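Local coordinates for actin-binding protein (Saccharomyces cerevisiae, PDB 1HQZ) that binds actin filaments, but not actin monomers, probably through this N-terminal cofilin-homology domain, and recruits the ARP2/3 complex to the sides of existing filaments, at residues A[3-16]-A[98-111]. Residues are numbered along the deposited sequence; the frame is centred on the assembly and turned at random.
Sequences LEPIDYTTHSREID and SFAANFAAVANNLF
The Tyr8 ring lies against helix 93-110 with Ala105 CB at its edge, near the ring plane, while Leu110 CD2, Val106 CG2 and Asn109 CB approach it obliquely. This contact of the ADF-H (cofilin-homology) fold shows how an irregular N-terminal segment can be bound along a helix that packs on the central mixed sheet. Tyr8 CB rests 3.8 Å from Leu110 CD2, the two side chains lying alongside each other and pointing opposite ways. With CG between the backbone N and the carbonyl carbon (chi1 52°), the ring reaches over to Asn109, whose ND2 donates to Tyr8 OH; the amide is turned 46° from the ring, and the hydroxyl sits somewhat out of the amide plane.

Further along, the flat amide of Asn102 spans two backbone sites of the extended segment. Its ND2 gives an almost straight bond (175°) to Glu4 O at 3.1 Å, in both the amide and the carbonyl plane, and its OD1 takes a weak, bent bond from Ile6 N. A leucine here would probably leave Glu4 O and Ile6 N without these partners and the backbone between them less firmly fixed to the helix. Ile6 CB packs 3.4 Å from Asn102 CG, and its extended chain, CG1 anti to the backbone N, carries CD1 to Val106 CG2; Tyr43 and Tyr66 of the sheet also touch Ile6. Where helix 12-24 begins, Ile15 CG2 meets Leu110 CD1 at 3.7 Å. At the other end, Ser98 OG, also bonded to Lys94 O, accepts from Glu4 N at 3.1 Å, with Leu3 CB 3.4 Å from the same oxygen.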
ATOM      1  N   LEU A   3     -11.549 -19.489  -1.289  1.00 71.60           N
ATOM      2  CA  LEU A   3     -11.634 -18.375  -0.301  1.00 71.44           C
ATOM      3  C   LEU A   3     -12.300 -17.134  -0.895  1.00 72.07           C
ATOM      4  O   LEU A   3     -13.081 -17.237  -1.841  1.00 73.70           O
ATOM      5  CB  LEU A   3     -10.232 -18.039   0.224  1.00 71.71           C
ATOM      6  CG  LEU A   3      -9.045 -18.313  -0.704  1.00 70.65           C
ATOM      7  CD1 LEU A   3      -9.193 -17.511  -1.985  1.00 70.49           C
ATOM      8  CD2 LEU A   3      -7.747 -17.962   0.009  1.00 69.85           C
ATOM      9  N   GLU A   4     -11.995 -15.963  -0.340  1.00 71.15           N
ATOM     10  CA  GLU A   4     -12.586 -14.714  -0.813  1.00 70.06           C
ATOM     11  C   GLU A   4     -11.563 -13.902  -1.611  1.00 69.74           C
ATOM     12  O   GLU A   4     -10.823 -13.097  -1.048  1.00 70.53           O
ATOM     13  CB  GLU A   4     -13.088 -13.911   0.388  1.00 69.84           C
ATOM     14  CG  GLU A   4     -14.246 -12.977   0.098  1.00 71.29           C
ATOM     15  CD  GLU A   4     -14.911 -12.468   1.369  1.00 72.27           C
ATOM     16  OE1 GLU A   4     -14.277 -11.689   2.113  1.00 72.56           O
ATOM     17  OE2 GLU A   4     -16.069 -12.857   1.631  1.00 72.68           O
ATOM     18  N   PRO A   5     -11.513 -14.107  -2.940  1.00 68.75           N
ATOM     19  CA  PRO A   5     -10.582 -13.409  -3.837  1.00 67.19           C
ATOM     20  C   PRO A   5     -10.759 -11.896  -3.814  1.00 65.22           C
ATOM     21  O   PRO A   5     -11.870 -11.397  -3.630  1.00 65.72           O
ATOM     22  CB  PRO A   5     -10.914 -13.997  -5.209  1.00 68.26           C
ATOM     23  CG  PRO A   5     -11.459 -15.355  -4.881  1.00 68.76           C
ATOM     24  CD  PRO A   5     -12.341 -15.057  -3.699  1.00 68.42           C
ATOM     25  N   ILE A   6      -9.662 -11.171  -4.006  1.00 62.24           N
ATOM     26  CA  ILE A   6      -9.718  -9.718  -4.003  1.00 58.94           C
ATOM     27  C   ILE A   6     -10.120  -9.205  -5.376  1.00 57.29           C
ATOM     28  O   ILE A   6      -9.754  -9.783  -6.397  1.00 55.88           O
ATOM     29  CB  ILE A   6      -8.352  -9.086  -3.640  1.00 58.81           C
ATOM     30  CG1 ILE A   6      -8.490  -7.560  -3.589  1.00 57.34           C
ATOM     31  CG2 ILE A   6      -7.299  -9.476  -4.678  1.00 57.89           C
ATOM     32  CD1 ILE A   6      -7.206  -6.824  -3.283  1.00 57.87           C
ATOM     33  N   ASP A   7     -10.872  -8.116  -5.399  1.00 55.45           N
ATOM     34  CA  ASP A   7     -11.285  -7.537  -6.664  1.00 54.93           C
ATOM     35  C   ASP A   7     -10.663  -6.165  -6.845  1.00 52.81           C
ATOM     36  O   ASP A   7     -11.075  -5.202  -6.201  1.00 50.68           O
ATOM     37  CB  ASP A   7     -12.813  -7.438  -6.740  1.00 55.88           C
ATOM     38  CG  ASP A   7     -13.284  -6.529  -7.864  1.00 57.84           C
ATOM     39  OD1 ASP A   7     -12.614  -6.476  -8.923  1.00 58.05           O
ATOM     40  OD2 ASP A   7     -14.334  -5.872  -7.689  1.00 59.41           O
ATOM     41  N   TYR A   8      -9.661  -6.090  -7.717  1.00 52.19           N
ATOM     42  CA  TYR A   8      -8.984  -4.828  -8.001  1.00 53.15           C
ATOM     43  C   TYR A   8      -8.985  -4.515  -9.494  1.00 54.38           C
ATOM     44  O   TYR A   8      -8.226  -3.660  -9.956  1.00 54.52           O
ATOM     45  CB  TYR A   8      -7.534  -4.856  -7.486  1.00 50.81           C
ATOM     46  CG  TYR A   8      -6.713  -6.053  -7.929  1.00 50.69           C
ATOM     47  CD1 TYR A   8      -6.511  -6.333  -9.278  1.00 50.52           C
ATOM     48  CD2 TYR A   8      -6.123  -6.898  -6.992  1.00 50.02           C
ATOM     49  CE1 TYR A   8      -5.739  -7.426  -9.683  1.00 49.81           C
ATOM     50  CE2 TYR A   8      -5.353  -7.986  -7.382  1.00 50.30           C
ATOM     51  CZ  TYR A   8      -5.163  -8.244  -8.726  1.00 50.93           C
ATOM     52  OH  TYR A   8      -4.376  -9.312  -9.105  1.00 52.59           O
ATOM     53  N   THR A   9      -9.830  -5.210 -10.252  1.00 55.63           N
ATOM     54  CA  THR A   9      -9.894  -4.983 -11.693  1.00 56.81           C
ATOM     55  C   THR A   9     -11.107  -4.144 -12.096  1.00 56.83           C
ATOM     56  O   THR A   9     -11.082  -3.457 -13.118  1.00 57.67           O
ATOM     57  CB  THR A   9      -9.896  -6.320 -12.466  1.00 57.11           C
ATOM     58  OG1 THR A   9     -10.932  -7.167 -11.957  1.00 58.09           O
ATOM     59  CG2 THR A   9      -8.555  -7.023 -12.313  1.00 54.24           C
ATOM     60  N   THR A  10     -12.154  -4.196 -11.280  1.00 56.01           N
ATOM     61  CA  THR A  10     -13.370  -3.431 -11.528  1.00 56.34           C
ATOM     62  C   THR A  10     -13.027  -1.955 -11.636  1.00 57.91           C
ATOM     63  O   THR A  10     -13.476  -1.263 -12.555  1.00 58.54           O
ATOM     64  CB  THR A  10     -14.386  -3.612 -10.380  1.00 55.73           C
ATOM     65  OG1 THR A  10     -14.887  -4.952 -10.394  1.00 56.79           O
ATOM     66  CG2 THR A  10     -15.539  -2.631 -10.518  1.00 55.55           C
ATOM     67  N   HIS A  11     -12.236  -1.474 -10.682  1.00 57.97           N
ATOM     68  CA  HIS A  11     -11.827  -0.078 -10.666  1.00 57.83           C
ATOM     69  C   HIS A  11     -10.352   0.055 -11.036  1.00 57.47           C
ATOM     70  O   HIS A  11      -9.635   0.910 -10.515  1.00 54.76           O
ATOM     71  CB  HIS A  11     -12.088   0.520  -9.284  1.00 58.97           C
ATOM     72  CG  HIS A  11     -13.533   0.526  -8.893  1.00 60.73           C
ATOM     73  ND1 HIS A  11     -14.477   1.289  -9.545  1.00 61.70           N
ATOM     74  CD2 HIS A  11     -14.196  -0.136  -7.916  1.00 61.79           C
ATOM     75  CE1 HIS A  11     -15.658   1.099  -8.985  1.00 62.95           C
ATOM     76  NE2 HIS A  11     -15.515   0.239  -7.993  1.00 62.83           N
ATOM     77  N   SER A  12      -9.910  -0.802 -11.952  1.00 57.83           N
ATOM     78  CA  SER A  12      -8.529  -0.799 -12.418  1.00 59.35           C
ATOM     79  C   SER A  12      -8.129   0.565 -12.985  1.00 59.89           C
ATOM     80  O   SER A  12      -6.978   0.988 -12.865  1.00 59.23           O
ATOM     81  CB  SER A  12      -8.358  -1.864 -13.496  1.00 60.52           C
ATOM     82  OG  SER A  12      -9.264  -1.623 -14.559  1.00 63.18           O
ATOM     83  N   ARG A  13      -9.090   1.246 -13.601  1.00 60.12           N
ATOM     84  CA  ARG A  13      -8.851   2.558 -14.195  1.00 59.96           C
ATOM     85  C   ARG A  13      -8.379   3.549 -13.139  1.00 57.54           C
ATOM     86  O   ARG A  13      -7.338   4.187 -13.294  1.00 57.15           O
ATOM     87  CB  ARG A  13     -10.134   3.088 -14.838  1.00 61.88           C
ATOM     88  CG  ARG A  13      -9.917   3.869 -16.121  1.00 67.12           C
ATOM     89  CD  ARG A  13      -9.574   2.924 -17.267  1.00 70.67           C
ATOM     90  NE  ARG A  13     -10.593   1.885 -17.425  1.00 73.28           N
ATOM     91  CZ  ARG A  13     -10.487   0.846 -18.249  1.00 73.76           C
ATOM     92  NH1 ARG A  13      -9.405   0.701 -19.000  1.00 74.72           N
ATOM     93  NH2 ARG A  13     -11.464  -0.049 -18.319  1.00 73.30           N
ATOM     94  N   GLU A  14      -9.159   3.680 -12.071  1.00 55.10           N
ATOM     95  CA  GLU A  14      -8.826   4.595 -10.989  1.00 53.45           C
ATOM     96  C   GLU A  14      -7.541   4.166 -10.291  1.00 49.63           C
ATOM     97  O   GLU A  14      -6.671   4.991 -10.015  1.00 47.75           O
ATOM     98  CB  GLU A  14      -9.957   4.651  -9.959  1.00 56.39           C
ATOM     99  CG  GLU A  14     -11.319   5.056 -10.507  1.00 60.58           C
ATOM    100  CD  GLU A  14     -12.006   3.932 -11.268  1.00 62.51           C
ATOM    101  OE1 GLU A  14     -11.582   3.608 -12.397  1.00 63.68           O
ATOM    102  OE2 GLU A  14     -12.975   3.363 -10.725  1.00 63.80           O
ATOM    103  N   ILE A  15      -7.427   2.870 -10.015  1.00 46.33           N
ATOM    104  CA  ILE A  15      -6.247   2.346  -9.339  1.00 44.29           C
ATOM    105  C   ILE A  15      -4.957   2.543 -10.132  1.00 44.19           C
ATOM    106  O   ILE A  15      -4.007   3.155  -9.629  1.00 44.56           O
ATOM    107  CB  ILE A  15      -6.404   0.842  -9.006  1.00 42.10           C
ATOM    108  CG1 ILE A  15      -7.509   0.650  -7.963  1.00 39.75           C
ATOM    109  CG2 ILE A  15      -5.090   0.287  -8.478  1.00 38.52           C
ATOM    110  CD1 ILE A  15      -7.706  -0.780  -7.549  1.00 39.05           C
ATOM    111  N   ASP A  16      -4.920   2.039 -11.364  1.00 43.18           N
ATOM    112  CA  ASP A  16      -3.719   2.164 -12.196  1.00 42.83           C
ATOM    113  C   ASP A  16      -3.275   3.605 -12.414  1.00 39.83           C
ATOM    114  O   ASP A  16      -2.082   3.880 -12.515  1.00 38.93           O
ATOM    115  CB  ASP A  16      -3.921   1.486 -13.555  1.00 45.63           C
ATOM    116  CG  ASP A  16      -4.184  -0.003 -13.433  1.00 48.63           C
ATOM    117  OD1 ASP A  16      -3.694  -0.617 -12.460  1.00 52.66           O
ATOM    118  OD2 ASP A  16      -4.868  -0.562 -14.311  1.00 50.16           O
ATOM    119  N   SER A  98      -8.194 -14.419   3.923  1.00 41.87           N
ATOM    120  CA  SER A  98      -7.782 -14.429   2.523  1.00 42.45           C
ATOM    121  C   SER A  98      -6.647 -13.452   2.265  1.00 41.42           C
ATOM    122  O   SER A  98      -6.129 -13.372   1.152  1.00 43.43           O
ATOM    123  CB  SER A  98      -8.975 -14.083   1.623  1.00 42.35           C
ATOM    124  OG  SER A  98     -10.037 -15.004   1.816  1.00 43.33           O
ATOM    125  N   PHE A  99      -6.259 -12.726   3.309  1.00 40.96           N
ATOM    126  CA  PHE A  99      -5.202 -11.724   3.229  1.00 38.62           C
ATOM    127  C   PHE A  99      -3.877 -12.190   2.637  1.00 36.66           C
ATOM    128  O   PHE A  99      -3.365 -11.568   1.717  1.00 36.11           O
ATOM    129  CB  PHE A  99      -4.943 -11.123   4.611  1.00 38.56           C
ATOM    130  CG  PHE A  99      -3.769 -10.179   4.646  1.00 36.42           C
ATOM    131  CD1 PHE A  99      -3.836  -8.940   4.017  1.00 35.02           C
ATOM    132  CD2 PHE A  99      -2.592 -10.540   5.292  1.00 34.27           C
ATOM    133  CE1 PHE A  99      -2.738  -8.070   4.032  1.00 34.90           C
ATOM    134  CE2 PHE A  99      -1.489  -9.679   5.314  1.00 34.57           C
ATOM    135  CZ  PHE A  99      -1.567  -8.441   4.682  1.00 33.38           C
ATOM    136  N   ALA A 100      -3.307 -13.262   3.178  1.00 36.78           N
ATOM    137  CA  ALA A 100      -2.033 -13.767   2.674  1.00 36.74           C
ATOM    138  C   ALA A 100      -2.119 -13.999   1.171  1.00 37.01           C
ATOM    139  O   ALA A 100      -1.220 -13.624   0.425  1.00 38.20           O
ATOM    140  CB  ALA A 100      -1.660 -15.062   3.386  1.00 37.11           C
ATOM    141  N   ALA A 101      -3.210 -14.610   0.727  1.00 38.63           N
ATOM    142  CA  ALA A 101      -3.390 -14.878  -0.697  1.00 37.80           C
ATOM    143  C   ALA A 101      -3.572 -13.586  -1.489  1.00 36.46           C
ATOM    144  O   ALA A 101      -2.934 -13.393  -2.530  1.00 36.53           O
ATOM    145  CB  ALA A 101      -4.597 -15.804  -0.910  1.00 39.27           C
ATOM    146  N   ASN A 102      -4.429 -12.691  -0.995  1.00 36.15           N
ATOM    147  CA  ASN A 102      -4.686 -11.436  -1.698  1.00 35.77           C
ATOM    148  C   ASN A 102      -3.524 -10.448  -1.713  1.00 36.44           C
ATOM    149  O   ASN A 102      -3.339  -9.705  -2.686  1.00 37.61           O
ATOM    150  CB  ASN A 102      -5.937 -10.760  -1.143  1.00 38.42           C
ATOM    151  CG  ASN A 102      -7.205 -11.519  -1.497  1.00 39.62           C
ATOM    152  OD1 ASN A 102      -7.304 -12.095  -2.577  1.00 43.79           O
ATOM    153  ND2 ASN A 102      -8.180 -11.511  -0.599  1.00 37.31           N
ATOM    154  N   PHE A 103      -2.738 -10.430  -0.647  1.00 33.84           N
ATOM    155  CA  PHE A 103      -1.604  -9.521  -0.591  1.00 34.67           C
ATOM    156  C   PHE A 103      -0.612  -9.985  -1.650  1.00 34.80           C
ATOM    157  O   PHE A 103      -0.019  -9.178  -2.351  1.00 35.33           O
ATOM    158  CB  PHE A 103      -0.970  -9.540   0.809  1.00 31.53           C
ATOM    159  CG  PHE A 103       0.082  -8.469   1.026  1.00 32.18           C
ATOM    160  CD1 PHE A 103       0.143  -7.346   0.212  1.00 31.03           C
ATOM    161  CD2 PHE A 103       0.985  -8.568   2.084  1.00 33.54           C
ATOM    162  CE1 PHE A 103       1.083  -6.337   0.444  1.00 29.70           C
ATOM    163  CE2 PHE A 103       1.936  -7.556   2.324  1.00 31.90           C
ATOM    164  CZ  PHE A 103       1.977  -6.445   1.502  1.00 27.97           C
ATOM    165  N   ALA A 104      -0.443 -11.299  -1.766  1.00 37.89           N
ATOM    166  CA  ALA A 104       0.465 -11.859  -2.756  1.00 38.76           C
ATOM    167  C   ALA A 104      -0.007 -11.423  -4.147  1.00 39.41           C
ATOM    168  O   ALA A 104       0.796 -11.011  -4.984  1.00 41.07           O
ATOM    169  CB  ALA A 104       0.481 -13.384  -2.647  1.00 38.56           C
ATOM    170  N   ALA A 105      -1.315 -11.493  -4.380  1.00 40.01           N
ATOM    171  CA  ALA A 105      -1.893 -11.094  -5.668  1.00 40.56           C
ATOM    172  C   ALA A 105      -1.608  -9.623  -5.976  1.00 41.22           C
ATOM    173  O   ALA A 105      -1.217  -9.272  -7.097  1.00 42.04           O
ATOM    174  CB  ALA A 105      -3.399 -11.343  -5.671  1.00 39.47           C
ATOM    175  N   VAL A 106      -1.819  -8.761  -4.985  1.00 38.94           N
ATOM    176  CA  VAL A 106      -1.568  -7.337  -5.156  1.00 37.46           C
ATOM    177  C   VAL A 106      -0.093  -7.074  -5.456  1.00 37.81           C
ATOM    178  O   VAL A 106       0.247  -6.229  -6.284  1.00 36.34           O
ATOM    179  CB  VAL A 106      -1.929  -6.546  -3.884  1.00 38.02           C
ATOM    180  CG1 VAL A 106      -1.470  -5.088  -4.028  1.00 37.71           C
ATOM    181  CG2 VAL A 106      -3.421  -6.614  -3.642  1.00 34.85           C
ATOM    182  N   ALA A 107       0.784  -7.800  -4.774  1.00 38.33           N
ATOM    183  CA  ALA A 107       2.210  -7.606  -4.963  1.00 40.60           C
ATOM    184  C   ALA A 107       2.703  -8.130  -6.306  1.00 42.64           C
ATOM    185  O   ALA A 107       3.617  -7.557  -6.891  1.00 43.44           O
ATOM    186  CB  ALA A 107       2.983  -8.270  -3.820  1.00 38.75           C
ATOM    187  N   ASN A 108       2.093  -9.207  -6.799  1.00 44.40           N
ATOM    188  CA  ASN A 108       2.518  -9.788  -8.071  1.00 46.80           C
ATOM    189  C   ASN A 108       1.792  -9.245  -9.305  1.00 46.22           C
ATOM    190  O   ASN A 108       2.360  -9.222 -10.395  1.00 46.16           O
ATOM    191  CB  ASN A 108       2.356 -11.322  -8.066  1.00 49.00           C
ATOM    192  CG  ASN A 108       3.003 -11.994  -6.860  1.00 52.14           C
ATOM    193  OD1 ASN A 108       4.101 -11.625  -6.423  1.00 53.69           O
ATOM    194  ND2 ASN A 108       2.326 -13.010  -6.327  1.00 52.15           N
ATOM    195  N   ASN A 109       0.552  -8.794  -9.142  1.00 45.05           N
ATOM    196  CA  ASN A 109      -0.209  -8.323 -10.292  1.00 43.77           C
ATOM    197  C   ASN A 109      -0.612  -6.857 -10.340  1.00 43.88           C
ATOM    198  O   ASN A 109      -0.801  -6.307 -11.427  1.00 44.80           O
ATOM    199  CB  ASN A 109      -1.482  -9.160 -10.448  1.00 44.75           C
ATOM    200  CG  ASN A 109      -1.234 -10.639 -10.251  1.00 45.90           C
ATOM    201  OD1 ASN A 109      -0.394 -11.233 -10.918  1.00 47.02           O
ATOM    202  ND2 ASN A 109      -1.971 -11.241  -9.329  1.00 46.42           N
ATOM    203  N   LEU A 110      -0.759  -6.217  -9.185  1.00 41.65           N
ATOM    204  CA  LEU A 110      -1.191  -4.825  -9.171  1.00 39.70           C
ATOM    205  C   LEU A 110      -0.093  -3.798  -8.874  1.00 39.90           C
ATOM    206  O   LEU A 110       0.268  -3.000  -9.741  1.00 39.38           O
ATOM    207  CB  LEU A 110      -2.343  -4.666  -8.174  1.00 39.19           C
ATOM    208  CG  LEU A 110      -3.049  -3.308  -8.132  1.00 39.51           C
ATOM    209  CD1 LEU A 110      -3.747  -3.049  -9.464  1.00 40.42           C
ATOM    210  CD2 LEU A 110      -4.071  -3.291  -6.998  1.00 36.34           C
ATOM    211  N   PHE A 111       0.430  -3.810  -7.649  1.00 39.28           N
ATOM    212  CA  PHE A 111       1.476  -2.861  -7.269  1.00 38.45           C
ATOM    213  C   PHE A 111       2.857  -3.426  -7.553  1.00 39.06           C
ATOM    214  O   PHE A 111       3.692  -3.511  -6.650  1.00 41.18           O
ATOM    215  CB  PHE A 111       1.368  -2.511  -5.779  1.00 38.24           C
ATOM    216  CG  PHE A 111       0.116  -1.756  -5.412  1.00 37.65           C
ATOM    217  CD1 PHE A 111      -0.288  -1.664  -4.082  1.00 37.76           C
ATOM    218  CD2 PHE A 111      -0.643  -1.114  -6.383  1.00 36.49           C
ATOM    219  CE1 PHE A 111      -1.432  -0.935  -3.727  1.00 36.37           C
ATOM    220  CE2 PHE A 111      -1.785  -0.387  -6.041  1.00 37.37           C
ATOM    221  CZ  PHE A 111      -2.180  -0.297  -4.708  1.00 35.12           C
TER